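PDB 5Y5A: KLLA0F20702p from Kluyveromyces lactis, which is an Est1-family telomerase subunit that probably helps recruit telomerase to telomeres through its interaction with Cdc13. Local coordinates for residues 243-248 with 255-260; 249-254 with 284-289. All blocks are in the same frame, centred on the assembly; numbering follows the deposited sequence.

How the contacts relate
Both contacts use helix 251-263, within the range of the Est1 DNA/RNA-binding family. Contact 1 sets its middle against helix 235-247, the helix before it in the chain, and lies nearer the centre of the chain. Contact 2 sets its first turn against helix 285-298 and reaches further out. Each is partly buried. Contact 1 joins aromatic rings to mixed aliphatic and polar side chains; contact 2 rests on one buried phenylalanine beside a leucine and an exposed lysine. The two meet directly: Y245 O probably accepts a hydrogen bond from N250 N, and T246 CG2 packs on L286 CD2 at 3.7 Å.

Contact 1: 243-248 with 255-260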
ATOM      1  N   ILE A 243      -5.581   5.709   7.501  1.00 40.05           N
ATOM      2  CA  ILE A 243      -6.354   6.424   8.500  1.00 41.61           C
ATOM      3  C   ILE A 243      -5.712   7.783   8.749  1.00 45.45           C
ATOM      4  O   ILE A 243      -6.416   8.787   8.853  1.00 47.39           O
ATOM      5  CB  ILE A 243      -6.492   5.625   9.810  1.00 43.76           C
ATOM      6  CG1 ILE A 243      -7.348   4.380   9.563  1.00 50.35           C
ATOM      7  CG2 ILE A 243      -7.165   6.468  10.882  1.00 47.75           C
ATOM      8  CD1 ILE A 243      -7.468   3.463  10.754  1.00 57.97           C
ATOM      9  N   CYS A 244      -4.383   7.829   8.806  1.00 45.00           N
ATOM     10  CA  CYS A 244      -3.697   9.116   8.894  1.00 47.29           C
ATOM     11  C   CYS A 244      -4.104  10.025   7.729  1.00 48.61           C
ATOM     12  O   CYS A 244      -4.388  11.190   7.935  1.00 52.34           O
ATOM     13  CB  CYS A 244      -2.174   8.935   8.904  1.00 48.49           C
ATOM     14  SG  CYS A 244      -1.488   8.056  10.327  1.00 51.56           S
ATOM     15  N   TYR A 245      -4.155   9.488   6.510  1.00 45.32           N
ATOM     16  CA  TYR A 245      -4.447  10.329   5.352  1.00 42.38           C
ATOM     17  C   TYR A 245      -5.894  10.825   5.330  1.00 46.22           C
ATOM     18  O   TYR A 245      -6.183  11.864   4.731  1.00 49.89           O
ATOM     19  CB  TYR A 245      -4.117   9.589   4.045  1.00 44.24           C
ATOM     20  CG  TYR A 245      -2.627   9.391   3.838  1.00 45.92           C
ATOM     21  CD1 TYR A 245      -1.754  10.477   3.819  1.00 50.61           C
ATOM     22  CD2 TYR A 245      -2.095   8.123   3.668  1.00 46.63           C
ATOM     23  CE1 TYR A 245      -0.388  10.295   3.639  1.00 58.15           C
ATOM     24  CE2 TYR A 245      -0.739   7.928   3.485  1.00 53.15           C
ATOM     25  CZ  TYR A 245       0.112   9.012   3.472  1.00 61.77           C
ATOM     26  OH  TYR A 245       1.461   8.797   3.284  1.00 62.37           O
ATOM     27  N   THR A 246      -6.802  10.116   5.996  1.00 45.61           N
ATOM     28  CA  THR A 246      -8.168  10.622   6.117  1.00 49.31           C
ATOM     29  C   THR A 246      -8.206  11.928   6.922  1.00 52.92           C
ATOM     30  O   THR A 246      -9.062  12.780   6.683  1.00 54.60           O
ATOM     31  CB  THR A 246      -9.127   9.607   6.784  1.00 42.29           C
ATOM     32  OG1 THR A 246      -8.661   9.272   8.097  1.00 45.36           O
ATOM     33  CG2 THR A 246      -9.240   8.348   5.949  1.00 32.06           C
ATOM     34  N   HIS A 247      -7.286  12.088   7.871  1.00 49.93           N
ATOM     35  CA  HIS A 247      -7.287  13.285   8.711  1.00 53.82           C
ATOM     36  C   HIS A 247      -6.829  14.508   7.923  1.00 55.06           C
ATOM     37  O   HIS A 247      -7.314  15.611   8.150  1.00 53.74           O
ATOM     38  CB  HIS A 247      -6.392  13.107   9.942  1.00 57.04           C
ATOM     39  CG  HIS A 247      -6.803  11.979  10.832  1.00 59.16           C
ATOM     40  ND1 HIS A 247      -8.040  11.921  11.436  1.00 58.15           N
ATOM     41  CD2 HIS A 247      -6.139  10.866  11.223  1.00 60.37           C
ATOM     42  CE1 HIS A 247      -8.124  10.813  12.153  1.00 61.10           C
ATOM     43  NE2 HIS A 247      -6.983  10.157  12.045  1.00 59.76           N
ATOM     44  N   THR A 248      -5.890  14.309   7.005  1.00 54.08           N
ATOM     45  CA  THR A 248      -5.371  15.412   6.203  1.00 55.32           C
ATOM     46  C   THR A 248      -6.205  15.589   4.949  1.00 50.51           C
ATOM     47  O   THR A 248      -5.874  16.400   4.086  1.00 52.49           O
ATOM     48  CB  THR A 248      -3.899  15.190   5.801  1.00 62.73           C
ATOM     49  OG1 THR A 248      -3.786  14.013   4.986  1.00 62.02           O
ATOM     50  CG2 THR A 248      -3.032  15.038   7.041  1.00 69.73           C
ATOM     51  N   ALA A 255      -7.658   5.886   0.044  1.00 49.52           N
ATOM     52  CA  ALA A 255      -8.207   4.808  -0.774  1.00 42.70           C
ATOM     53  C   ALA A 255      -7.117   3.841  -1.207  1.00 37.99           C
ATOM     54  O   ALA A 255      -7.288   2.626  -1.138  1.00 39.42           O
ATOM     55  CB  ALA A 255      -8.920   5.382  -2.005  1.00 37.30           C
ATOM     56  N   TYR A 256      -5.997   4.389  -1.666  1.00 39.34           N
ATOM     57  CA  TYR A 256      -4.879   3.568  -2.112  1.00 39.83           C
ATOM     58  C   TYR A 256      -4.348   2.691  -0.975  1.00 34.78           C
ATOM     59  O   TYR A 256      -4.152   1.489  -1.144  1.00 37.05           O
ATOM     60  CB  TYR A 256      -3.759   4.448  -2.681  1.00 38.50           C
ATOM     61  CG  TYR A 256      -2.472   3.693  -2.908  1.00 42.14           C
ATOM     62  CD1 TYR A 256      -2.379   2.711  -3.890  1.00 40.52           C
ATOM     63  CD2 TYR A 256      -1.353   3.951  -2.128  1.00 47.54           C
ATOM     64  CE1 TYR A 256      -1.200   2.010  -4.088  1.00 43.19           C
ATOM     65  CE2 TYR A 256      -0.174   3.262  -2.322  1.00 42.56           C
ATOM     66  CZ  TYR A 256      -0.100   2.296  -3.296  1.00 47.81           C
ATOM     67  OH  TYR A 256       1.085   1.619  -3.469  1.00 54.12           O
ATOM     68  N   GLN A 257      -4.134   3.295   0.189  1.00 37.82           N
ATOM     69  CA  GLN A 257      -3.662   2.556   1.353  1.00 37.23           C
ATOM     70  C   GLN A 257      -4.691   1.517   1.798  1.00 39.52           C
ATOM     71  O   GLN A 257      -4.331   0.408   2.206  1.00 37.47           O
ATOM     72  CB  GLN A 257      -3.343   3.521   2.494  1.00 33.01           C
ATOM     73  CG  GLN A 257      -2.147   4.427   2.206  1.00 41.38           C
ATOM     74  CD  GLN A 257      -0.814   3.690   2.271  1.00 47.11           C
ATOM     75  OE1 GLN A 257      -0.639   2.755   3.058  1.00 47.80           O
ATOM     76  NE2 GLN A 257       0.128   4.110   1.445  1.00 49.47           N
ATOM     77  N   PHE A 258      -5.970   1.871   1.716  1.00 36.60           N
ATOM     78  CA  PHE A 258      -7.028   0.911   2.036  1.00 40.84           C
ATOM     79  C   PHE A 258      -7.001  -0.281   1.078  1.00 40.01           C
ATOM     80  O   PHE A 258      -7.238  -1.417   1.485  1.00 39.28           O
ATOM     81  CB  PHE A 258      -8.411   1.579   2.004  1.00 43.65           C
ATOM     82  CG  PHE A 258      -8.617   2.613   3.088  1.00 47.17           C
ATOM     83  CD1 PHE A 258      -7.847   2.594   4.245  1.00 39.10           C
ATOM     84  CD2 PHE A 258      -9.578   3.609   2.946  1.00 49.90           C
ATOM     85  CE1 PHE A 258      -8.036   3.547   5.251  1.00 45.09           C
ATOM     86  CE2 PHE A 258      -9.771   4.564   3.943  1.00 47.48           C
ATOM     87  CZ  PHE A 258      -8.995   4.534   5.096  1.00 46.35           C
ATOM     88  N   VAL A 259      -6.719  -0.018  -0.194  1.00 39.52           N
ATOM     89  CA  VAL A 259      -6.656  -1.083  -1.189  1.00 31.90           C
ATOM     90  C   VAL A 259      -5.451  -1.975  -0.918  1.00 35.60           C
ATOM     91  O   VAL A 259      -5.558  -3.191  -0.962  1.00 41.14           O
ATOM     92  CB  VAL A 259      -6.578  -0.517  -2.619  1.00 36.44           C
ATOM     93  CG1 VAL A 259      -6.176  -1.606  -3.604  1.00 36.17           C
ATOM     94  CG2 VAL A 259      -7.923   0.088  -3.012  1.00 34.66           C
ATOM     95  N   ARG A 260      -4.306  -1.363  -0.613  1.00 40.26           N
ATOM     96  CA  ARG A 260      -3.111  -2.133  -0.265  1.00 40.46           C
ATOM     97  C   ARG A 260      -3.353  -3.020   0.968  1.00 43.09           C
ATOM     98  O   ARG A 260      -2.760  -4.090   1.101  1.00 40.40           O
ATOM     99  CB  ARG A 260      -1.920  -1.205  -0.005  1.00 37.12           C
ATOM    100  CG  ARG A 260      -1.415  -0.417  -1.228  1.00 38.00           C
ATOM    101  CD  ARG A 260      -0.863  -1.333  -2.323  1.00 35.59           C
ATOM    102  NE  ARG A 260       0.123  -2.285  -1.818  1.00 39.97           N
ATOM    103  CZ  ARG A 260       1.433  -2.058  -1.764  1.00 44.72           C
ATOM    104  NH1 ARG A 260       1.928  -0.897  -2.180  1.00 37.79           N
ATOM    105  NH2 ARG A 260       2.253  -2.995  -1.294  1.00 40.26           N
TER
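I243, Y245 and T246 meet Q257 and F258 across an antiparallel helical hairpin, as in the TPR-like helical repeats of the clan to which this family belongs. The short helix axes run at 167° to one another and approach to 9.5 Å. The two helices, 235-247 and 251-263, are joined by a tight turn.

Apolar packing makes most of the contact, and F258 takes the largest share. With chi1 at -66° its ring swings away from its own carbonyl, lies beside the backbone N and reaches across to helix 235-247. CZ meets the methyl CG2 of T246 at 3.9 Å, with the two side chains nearly at right angles. The CG1 branch of I243 adds a looser apolar touch to CE1. L239, one turn before I243 on helix 235-247, also packs on F258. The ring touches the backbone as well: F258 CE1 is in van der Waals contact with the N of I243, at 4.0 Å.

The second pair is Y245 with Q257. The aliphatic CG of Q257 comes to the edge of the tyrosine ring, near its plane, and sits 4.0 Å from both CD2 and CE2. The Q257 chain then bends at chi2. Its amide plane stands 48° from the ring plane. The amide oxygen OE1 accepts a hydrogen bond from R241 NE, which ties Q257 to the facing helix a second time.

A polar bond within helix 251-263 joins R260 to Y256. R260 CG lies over one face of the Y256 ring. The guanidinium then curls round to the phenol. Its NH1 also bonds M487 O. R260 NH1 donates to Y256 OH at 2.9 Å, with the oxygen in the guanidinium plane.

Contact 2: 249-254 with 284-289; sequences KNFGNA and GSLFKK
F251 meets L286 and K289 where the first turn of helix 251-263 packs beside the first turns of helix 285-298. A Schellman motif at K249 ends the preceding helix, and N250 takes the N-cap position of the next, so F251 is the first residue of its helix.

The CB of F251 points toward helix 285-298. From there CG is set opposite the carbonyl carbon (chi1 -66°), which carries the ring out to the facing helix. CE1 touches the methyl CD2 of L286 at 4.3 Å. CE2 lies 3.9 Å from the backbone O of K289. The tip, CZ, makes the tightest contact, 3.6 Å from K289 CB. Both side-chain neighbours approach the ring obliquely. K249 CA covers part of one face, 3.8 Å above the ring plane. L278 of helix 271-279 packs on both F251 and L286, bringing a third helix to this apolar patch.

K289, an exposed residue, crosses F251 at about a right angle. Its apolar root does the touching: CB sits against CZ, while the chain beyond CG is extended and leads away from F251.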
ATOM      1  N   LYS A 249      -7.280  14.811   4.867  1.00 44.59           N
ATOM      2  CA  LYS A 249      -8.168  14.788   3.711  1.00 44.81           C
ATOM      3  C   LYS A 249      -7.428  14.461   2.414  1.00 47.80           C
ATOM      4  O   LYS A 249      -7.765  14.984   1.351  1.00 50.69           O
ATOM      5  CB  LYS A 249      -8.909  16.123   3.577  1.00 49.44           C
ATOM      6  CG  LYS A 249      -9.963  16.357   4.661  1.00 52.33           C
ATOM      7  CD  LYS A 249     -10.413  17.804   4.657  1.00 54.31           C
ATOM      8  CE  LYS A 249     -11.710  17.999   5.405  1.00 67.03           C
ATOM      9  NZ  LYS A 249     -12.132  19.436   5.353  1.00 71.49           N
ATOM     10  N   ASN A 250      -6.416  13.602   2.498  1.00 46.40           N
ATOM     11  CA  ASN A 250      -5.836  13.021   1.291  1.00 43.89           C
ATOM     12  C   ASN A 250      -6.541  11.704   0.999  1.00 44.56           C
ATOM     13  O   ASN A 250      -6.007  10.620   1.251  1.00 43.78           O
ATOM     14  CB  ASN A 250      -4.329  12.817   1.437  1.00 50.14           C
ATOM     15  CG  ASN A 250      -3.573  14.128   1.510  1.00 54.37           C
ATOM     16  OD1 ASN A 250      -3.162  14.565   2.586  1.00 53.38           O
ATOM     17  ND2 ASN A 250      -3.397  14.768   0.361  1.00 57.51           N
ATOM     18  N   PHE A 251      -7.757  11.814   0.471  1.00 40.76           N
ATOM     19  CA  PHE A 251      -8.629  10.656   0.357  1.00 46.52           C
ATOM     20  C   PHE A 251      -8.194   9.697  -0.742  1.00 41.19           C
ATOM     21  O   PHE A 251      -8.490   8.515  -0.669  1.00 42.50           O
ATOM     22  CB  PHE A 251     -10.076  11.107   0.144  1.00 41.01           C
ATOM     23  CG  PHE A 251     -10.647  11.833   1.323  1.00 41.96           C
ATOM     24  CD1 PHE A 251     -10.702  11.214   2.568  1.00 42.90           C
ATOM     25  CD2 PHE A 251     -11.114  13.133   1.200  1.00 42.28           C
ATOM     26  CE1 PHE A 251     -11.214  11.875   3.667  1.00 48.25           C
ATOM     27  CE2 PHE A 251     -11.634  13.804   2.298  1.00 50.04           C
ATOM     28  CZ  PHE A 251     -11.682  13.171   3.536  1.00 51.02           C
ATOM     29  N   GLY A 252      -7.486  10.192  -1.750  1.00 42.01           N
ATOM     30  CA  GLY A 252      -6.935   9.296  -2.755  1.00 38.90           C
ATOM     31  C   GLY A 252      -5.806   8.459  -2.174  1.00 36.44           C
ATOM     32  O   GLY A 252      -5.734   7.258  -2.415  1.00 41.19           O
ATOM     33  N   ASN A 253      -4.918   9.098  -1.411  1.00 40.48           N
ATOM     34  CA  ASN A 253      -3.898   8.381  -0.651  1.00 39.63           C
ATOM     35  C   ASN A 253      -4.558   7.373   0.299  1.00 40.86           C
ATOM     36  O   ASN A 253      -4.057   6.265   0.486  1.00 43.48           O
ATOM     37  CB  ASN A 253      -3.015   9.351   0.155  1.00 40.18           C
ATOM     38  CG  ASN A 253      -2.177  10.292  -0.727  1.00 50.14           C
ATOM     39  OD1 ASN A 253      -2.229  10.246  -1.960  1.00 47.03           O
ATOM     40  ND2 ASN A 253      -1.412  11.166  -0.080  1.00 51.67           N
ATOM     41  N   ALA A 254      -5.690   7.757   0.888  1.00 36.38           N
ATOM     42  CA  ALA A 254      -6.388   6.889   1.840  1.00 42.06           C
ATOM     43  C   ALA A 254      -6.947   5.653   1.145  1.00 43.63           C
ATOM     44  O   ALA A 254      -6.732   4.514   1.586  1.00 41.40           O
ATOM     45  CB  ALA A 254      -7.514   7.664   2.563  1.00 34.61           C
ATOM     46  N   GLY A 284     -21.515   6.846   4.873  1.00 49.54           N
ATOM     47  CA  GLY A 284     -20.198   6.747   5.475  1.00 47.63           C
ATOM     48  C   GLY A 284     -19.654   8.135   5.736  1.00 49.35           C
ATOM     49  O   GLY A 284     -19.761   9.008   4.873  1.00 47.65           O
ATOM     50  N   SER A 285     -19.095   8.355   6.925  1.00 48.86           N
ATOM     51  CA  SER A 285     -18.508   9.653   7.233  1.00 51.96           C
ATOM     52  C   SER A 285     -17.409   9.989   6.217  1.00 44.91           C
ATOM     53  O   SER A 285     -17.308  11.129   5.774  1.00 44.11           O
ATOM     54  CB  SER A 285     -17.955   9.683   8.658  1.00 55.55           C
ATOM     55  OG  SER A 285     -17.031   8.629   8.864  1.00 67.46           O
ATOM     56  N   LEU A 286     -16.619   8.993   5.815  1.00 45.93           N
ATOM     57  CA  LEU A 286     -15.537   9.220   4.847  1.00 44.35           C
ATOM     58  C   LEU A 286     -16.074   9.621   3.479  1.00 46.63           C
ATOM     59  O   LEU A 286     -15.542  10.524   2.834  1.00 48.66           O
ATOM     60  CB  LEU A 286     -14.658   7.974   4.702  1.00 42.99           C
ATOM     61  CG  LEU A 286     -13.758   7.655   5.894  1.00 48.14           C
ATOM     62  CD1 LEU A 286     -12.865   6.475   5.574  1.00 42.30           C
ATOM     63  CD2 LEU A 286     -12.925   8.877   6.276  1.00 51.17           C
ATOM     64  N   PHE A 287     -17.132   8.944   3.048  1.00 46.69           N
ATOM     65  CA  PHE A 287     -17.785   9.237   1.777  1.00 44.49           C
ATOM     66  C   PHE A 287     -18.332  10.667   1.719  1.00 44.64           C
ATOM     67  O   PHE A 287     -18.174  11.365   0.712  1.00 45.98           O
ATOM     68  CB  PHE A 287     -18.917   8.240   1.532  1.00 41.25           C
ATOM     69  CG  PHE A 287     -19.724   8.523   0.293  1.00 38.93           C
ATOM     70  CD1 PHE A 287     -19.264   8.137  -0.953  1.00 36.14           C
ATOM     71  CD2 PHE A 287     -20.954   9.154   0.381  1.00 47.00           C
ATOM     72  CE1 PHE A 287     -20.013   8.392  -2.102  1.00 38.10           C
ATOM     73  CE2 PHE A 287     -21.707   9.410  -0.758  1.00 49.00           C
ATOM     74  CZ  PHE A 287     -21.235   9.029  -2.001  1.00 44.71           C
ATOM     75  N   LYS A 288     -18.986  11.088   2.795  1.00 43.32           N
ATOM     76  CA  LYS A 288     -19.572  12.426   2.859  1.00 56.11           C
ATOM     77  C   LYS A 288     -18.482  13.486   2.780  1.00 52.11           C
ATOM     78  O   LYS A 288     -18.660  14.524   2.156  1.00 48.34           O
ATOM     79  CB  LYS A 288     -20.390  12.612   4.144  1.00 53.80           C
ATOM     80  CG  LYS A 288     -21.681  11.803   4.227  1.00 56.32           C
ATOM     81  CD  LYS A 288     -22.350  12.016   5.590  1.00 63.46           C
ATOM     82  CE  LYS A 288     -23.702  11.316   5.688  1.00 72.20           C
ATOM     83  NZ  LYS A 288     -24.248  11.318   7.086  1.00 75.30           N
ATOM     84  N   LYS A 289     -17.351  13.202   3.417  1.00 52.28           N
ATOM     85  CA  LYS A 289     -16.193  14.078   3.359  1.00 50.79           C
ATOM     86  C   LYS A 289     -15.612  14.125   1.955  1.00 47.71           C
ATOM     87  O   LYS A 289     -15.221  15.190   1.483  1.00 53.08           O
ATOM     88  CB  LYS A 289     -15.133  13.623   4.356  1.00 48.31           C
ATOM     89  CG  LYS A 289     -15.513  13.913   5.793  1.00 47.42           C
ATOM     90  CD  LYS A 289     -14.492  13.352   6.752  1.00 47.60           C
ATOM     91  CE  LYS A 289     -14.819  13.764   8.171  1.00 54.10           C
ATOM     92  NZ  LYS A 289     -13.849  13.162   9.115  1.00 60.92           N
TER